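Glycosyl hydrolase family 26 (PDB 4ZXO) probably hydrolyses the internal beta-1,4-mannosidic linkages of galactomannan, acting as a family 26 beta-mannanase in polysaccharide breakdown by a gut bacterium. Local coordinates at residues Y92-H103 with V155-H165. Sequence-based numbering, arbitrary orientation.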
loop_
_atom_site.group_PDB
_atom_site.type_symbol
_atom_site.label_atom_id
_atom_site.label_comp_id
_atom_site.label_asym_id
_atom_site.label_seq_id
_atom_site.Cartn_x
_atom_site.Cartn_y
_atom_site.Cartn_z
ATOM N N TYR A 92 14.388 -4.544 -2.251
ATOM C CA TYR A 92 14.541 -4.836 -3.660
ATOM C C TYR A 92 15.672 -5.846 -3.882
ATOM O O TYR A 92 15.546 -6.792 -4.679
ATOM C CB TYR A 92 14.862 -3.553 -4.419
ATOM C CG TYR A 92 15.006 -3.757 -5.914
ATOM C CD1 TYR A 92 13.889 -3.806 -6.726
ATOM C CD2 TYR A 92 16.260 -3.906 -6.499
ATOM C CE1 TYR A 92 14.005 -3.979 -8.083
ATOM C CE2 TYR A 92 16.405 -4.110 -7.897
ATOM C CZ TYR A 92 15.261 -4.132 -8.683
ATOM O OH TYR A 92 15.372 -4.326 -10.044
ATOM N N ALA A 93 16.758 -5.668 -3.153
ATOM C CA ALA A 93 17.938 -6.541 -3.338
ATOM C C ALA A 93 17.586 -8.003 -3.037
ATOM O O ALA A 93 18.106 -8.936 -3.682
ATOM C CB ALA A 93 19.094 -6.048 -2.461
ATOM N N ARG A 94 16.683 -8.244 -2.087
ATOM C CA ARG A 94 16.358 -9.634 -1.743
ATOM C C ARG A 94 15.234 -10.140 -2.654
ATOM O O ARG A 94 14.856 -11.300 -2.574
ATOM C CB ARG A 94 16.024 -9.757 -0.243
ATOM C CG ARG A 94 14.736 -9.106 0.231
ATOM C CD ARG A 94 14.467 -9.381 1.730
ATOM N NE ARG A 94 15.445 -8.731 2.624
ATOM C CZ ARG A 94 15.277 -7.547 3.236
ATOM N NH1 ARG A 94 14.155 -6.817 3.063
ATOM N NH2 ARG A 94 16.258 -7.084 4.031
ATOM N N GLY A 95 14.726 -9.283 -3.541
ATOM C CA GLY A 95 13.699 -9.717 -4.481
ATOM C C GLY A 95 12.256 -9.409 -4.104
ATOM O O GLY A 95 11.320 -9.784 -4.849
ATOM N N GLY A 96 12.055 -8.704 -3.005
ATOM C CA GLY A 96 10.674 -8.381 -2.624
ATOM C C GLY A 96 10.162 -7.112 -3.277
ATOM O O GLY A 96 10.917 -6.382 -3.962
ATOM N N MET A 97 8.877 -6.835 -3.013
ATOM C CA MET A 97 8.195 -5.664 -3.547
ATOM C C MET A 97 8.102 -4.556 -2.497
ATOM O O MET A 97 8.126 -4.859 -1.267
ATOM C CB MET A 97 6.749 -6.027 -3.994
ATOM C CG MET A 97 6.176 -5.015 -4.946
ATOM S SD MET A 97 4.426 -5.322 -5.238
ATOM C CE MET A 97 3.690 -4.262 -3.968
ATOM N N ILE A 98 8.002 -3.301 -2.970
ATOM C CA ILE A 98 7.790 -2.158 -2.097
ATOM C C ILE A 98 6.557 -1.376 -2.450
ATOM O O ILE A 98 6.300 -1.135 -3.600
ATOM C CB ILE A 98 9.024 -1.195 -2.146
ATOM C CG1 ILE A 98 10.301 -1.896 -1.679
ATOM C CG2 ILE A 98 8.775 0.121 -1.328
ATOM C CD1 ILE A 98 11.128 -2.520 -2.805
ATOM N N SER A 99 5.778 -0.999 -1.432
ATOM C CA SER A 99 4.684 -0.064 -1.640
ATOM C C SER A 99 4.836 1.123 -0.706
ATOM O O SER A 99 5.417 0.995 0.385
ATOM C CB SER A 99 3.329 -0.751 -1.405
ATOM O OG SER A 99 2.268 0.169 -1.688
ATOM N N LEU A 100 4.400 2.300 -1.135
ATOM C CA LEU A 100 4.491 3.505 -0.286
ATOM C C LEU A 100 3.132 4.176 -0.205
ATOM O O LEU A 100 2.510 4.415 -1.272
ATOM C CB LEU A 100 5.499 4.512 -0.867
ATOM C CG LEU A 100 6.914 3.936 -0.876
ATOM C CD1 LEU A 100 7.809 4.888 -1.686
ATOM C CD2 LEU A 100 7.492 3.807 0.535
ATOM N N SER A 101 2.671 4.450 1.002
ATOM C CA SER A 101 1.494 5.276 1.175
ATOM C C SER A 101 1.922 6.701 1.539
ATOM O O SER A 101 3.117 6.970 1.708
ATOM C CB SER A 101 0.572 4.685 2.248
ATOM O OG SER A 101 1.328 4.309 3.377
ATOM N N TRP A 102 0.965 7.615 1.641
ATOM C CA TRP A 102 1.310 9.025 1.857
ATOM C C TRP A 102 0.263 9.674 2.728
ATOM O O TRP A 102 -0.727 10.259 2.208
ATOM C CB TRP A 102 1.390 9.775 0.487
ATOM C CG TRP A 102 2.008 11.144 0.578
ATOM C CD1 TRP A 102 2.827 11.636 1.574
ATOM C CD2 TRP A 102 1.874 12.186 -0.386
ATOM N NE1 TRP A 102 3.181 12.942 1.280
ATOM C CE2 TRP A 102 2.606 13.301 0.092
ATOM C CE3 TRP A 102 1.169 12.295 -1.585
ATOM C CZ2 TRP A 102 2.682 14.518 -0.598
ATOM C CZ3 TRP A 102 1.254 13.508 -2.300
ATOM C CH2 TRP A 102 2.026 14.617 -1.802
ATOM N N HIS A 103 0.466 9.594 4.043
ATOM C CA HIS A 103 -0.436 10.317 4.937
ATOM C C HIS A 103 0.013 11.803 4.997
ATOM O O HIS A 103 0.661 12.276 5.977
ATOM C CB HIS A 103 -0.449 9.676 6.336
ATOM C CG HIS A 103 -1.232 8.410 6.406
ATOM N ND1 HIS A 103 -0.747 7.194 5.959
ATOM C CD2 HIS A 103 -2.441 8.154 6.957
ATOM C CE1 HIS A 103 -1.642 6.247 6.223
ATOM N NE2 HIS A 103 -2.683 6.808 6.816
ATOM N N VAL A 155 20.129 1.342 -10.696
ATOM C CA VAL A 155 18.807 0.979 -11.282
ATOM C C VAL A 155 17.685 1.521 -10.405
ATOM O O VAL A 155 17.741 1.349 -9.182
ATOM C CB VAL A 155 18.698 -0.551 -11.447
ATOM C CG1 VAL A 155 17.365 -0.966 -12.058
ATOM C CG2 VAL A 155 19.844 -1.037 -12.353
ATOM N N LEU A 156 16.727 2.234 -10.996
ATOM C CA LEU A 156 15.588 2.755 -10.210
ATOM C C LEU A 156 14.759 1.578 -9.675
ATOM O O LEU A 156 14.498 0.587 -10.374
ATOM C CB LEU A 156 14.682 3.688 -11.050
ATOM C CG LEU A 156 15.085 5.171 -11.305
ATOM C CD1 LEU A 156 14.068 5.926 -12.195
ATOM C CD2 LEU A 156 15.194 6.001 -10.053
ATOM N N ILE A 157 14.353 1.682 -8.422
ATOM C CA ILE A 157 13.587 0.584 -7.783
ATOM C C ILE A 157 12.116 0.855 -7.978
ATOM O O ILE A 157 11.614 1.930 -7.566
ATOM C CB ILE A 157 13.957 0.500 -6.321
ATOM C CG1 ILE A 157 15.432 0.035 -6.232
ATOM C CG2 ILE A 157 12.993 -0.447 -5.570
ATOM C CD1 ILE A 157 16.012 0.264 -4.849
ATOM N N PRO A 158 11.391 -0.109 -8.599
ATOM C CA PRO A 158 9.942 0.070 -8.784
ATOM C C PRO A 158 9.248 0.131 -7.424
ATOM O O PRO A 158 9.639 -0.551 -6.472
ATOM C CB PRO A 158 9.497 -1.183 -9.567
ATOM C CG PRO A 158 10.743 -1.671 -10.214
ATOM C CD PRO A 158 11.844 -1.382 -9.176
ATOM N N VAL A 159 8.231 0.961 -7.332
ATOM C CA VAL A 159 7.405 1.083 -6.117
ATOM C C VAL A 159 5.938 1.157 -6.503
ATOM O O VAL A 159 5.594 1.740 -7.525
ATOM C CB VAL A 159 7.806 2.394 -5.325
ATOM C CG1 VAL A 159 6.739 2.843 -4.315
ATOM C CG2 VAL A 159 9.180 2.159 -4.713
ATOM N N VAL A 160 5.079 0.520 -5.711
ATOM C CA VAL A 160 3.635 0.749 -5.859
ATOM C C VAL A 160 3.271 1.905 -4.947
ATOM O O VAL A 160 3.295 1.759 -3.732
ATOM C CB VAL A 160 2.800 -0.486 -5.526
ATOM C CG1 VAL A 160 1.268 -0.173 -5.610
ATOM C CG2 VAL A 160 3.198 -1.643 -6.464
ATOM N N PHE A 161 2.942 3.057 -5.523
ATOM C CA PHE A 161 2.665 4.258 -4.733
ATOM C C PHE A 161 1.131 4.380 -4.609
ATOM O O PHE A 161 0.400 4.240 -5.622
ATOM C CB PHE A 161 3.264 5.464 -5.426
ATOM C CG PHE A 161 3.046 6.783 -4.725
ATOM C CD1 PHE A 161 3.296 6.922 -3.360
ATOM C CD2 PHE A 161 2.659 7.914 -5.465
ATOM C CE1 PHE A 161 3.086 8.162 -2.712
ATOM C CE2 PHE A 161 2.501 9.170 -4.821
ATOM C CZ PHE A 161 2.726 9.289 -3.458
ATOM N N ARG A 162 0.656 4.558 -3.382
ATOM C CA ARG A 162 -0.779 4.451 -3.067
ATOM C C ARG A 162 -1.238 5.676 -2.316
ATOM O O ARG A 162 -1.577 5.582 -1.117
ATOM C CB ARG A 162 -0.985 3.160 -2.221
ATOM C CG ARG A 162 -2.401 2.784 -1.994
ATOM C CD ARG A 162 -2.470 1.438 -1.277
ATOM N NE ARG A 162 -1.876 1.479 0.051
ATOM C CZ ARG A 162 -2.578 1.695 1.187
ATOM N NH1 ARG A 162 -3.889 2.003 1.134
ATOM N NH2 ARG A 162 -1.957 1.690 2.375
ATOM N N PRO A 163 -1.262 6.837 -2.961
ATOM C CA PRO A 163 -1.668 8.065 -2.279
ATOM C C PRO A 163 -3.211 8.151 -2.233
ATOM O O PRO A 163 -3.885 7.378 -2.922
ATOM C CB PRO A 163 -1.098 9.167 -3.193
ATOM C CG PRO A 163 -1.248 8.546 -4.579
ATOM C CD PRO A 163 -0.802 7.103 -4.343
ATOM N N TRP A 164 -3.745 9.093 -1.469
ATOM C CA TRP A 164 -5.183 9.441 -1.561
ATOM C C TRP A 164 -6.066 8.237 -1.268
ATOM O O TRP A 164 -7.114 8.015 -1.894
ATOM C CB TRP A 164 -5.543 10.001 -2.956
ATOM C CG TRP A 164 -4.558 11.042 -3.472
ATOM C CD1 TRP A 164 -3.864 11.001 -4.663
ATOM C CD2 TRP A 164 -4.111 12.228 -2.787
ATOM N NE1 TRP A 164 -3.029 12.087 -4.762
ATOM C CE2 TRP A 164 -3.150 12.853 -3.630
ATOM C CE3 TRP A 164 -4.404 12.804 -1.527
ATOM C CZ2 TRP A 164 -2.526 14.052 -3.285
ATOM C CZ3 TRP A 164 -3.769 13.995 -1.186
ATOM C CH2 TRP A 164 -2.828 14.582 -2.052
ATOM N N HIS A 165 -5.641 7.444 -0.302
ATOM C CA HIS A 165 -6.333 6.186 -0.003
ATOM C C HIS A 165 -7.616 6.386 0.839
ATOM O O HIS A 165 -7.849 7.434 1.440
ATOM C CB HIS A 165 -5.334 5.222 0.680
ATOM C CG HIS A 165 -4.882 5.642 2.038
ATOM N ND1 HIS A 165 -4.205 6.823 2.287
ATOM C CD2 HIS A 165 -4.921 4.966 3.219
ATOM C CE1 HIS A 165 -3.904 6.873 3.576
ATOM N NE2 HIS A 165 -4.312 5.748 4.157
HETATM O O HOH W 1 8.741 -2.989 -5.650
HETATM O O HOH W 2 0.947 0.777 0.619
HETATM O O HOH W 3 1.163 1.587 3.263
HETATM O O HOH W 4 -1.710 7.223 0.975
HETATM O O HOH W 5 -1.977 10.872 -0.233
#
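Val160 pairs with Ser99 in parallel register where two neighbouring strands of the barrel meet, their CA atoms 4.4 Å apart. Val160 N gives a nearly straight bond (171°) to Ile98 O, and Leu100 N and Ser99 OG reach Val160 O from opposite faces of its carbonyl plane, OG at 2.8 Å. Arg162 N to Leu100 O, 2.8 Å, continues the ladder. On the face of Leu100, Val159 CG1 presses tightly on Leu100 CD1, 3.5 Å away.

Tyr92 can be followed outward: CB meets Ile157 CG2 and CD1, CG lies under Ile157 CG1 in a CH-pi contact over one ring face, CD1 touches Ile157 CG2, CE1 reaches Pro158 CD at 3.6 Å, and OH ends near Val155 CG1. CG anti to the backbone N (chi1 -179°) swings the ring onto these residues.

Past the strands, His165 turns its edge to the face of His103, planes at 75° and ring centroids 4.6 Å apart. Replacing His103 by alanine would probably leave the edge of His165 without the ring face it meets and take a hydrogen-bond partner from Asp64. Waters link Arg162 NE to Ser99 OG and NH2 to Ser101 OG, which is also hydrogen-bonded to Asp64, while the guanidinium forms salt bridges with Asp235 and Glu270.

Within the TIM barrel, strand 97-101 sits between strands 60-64 and 159-162; strand 203-207 follows, and helix 10-19 packs on Tyr92 and Pro158.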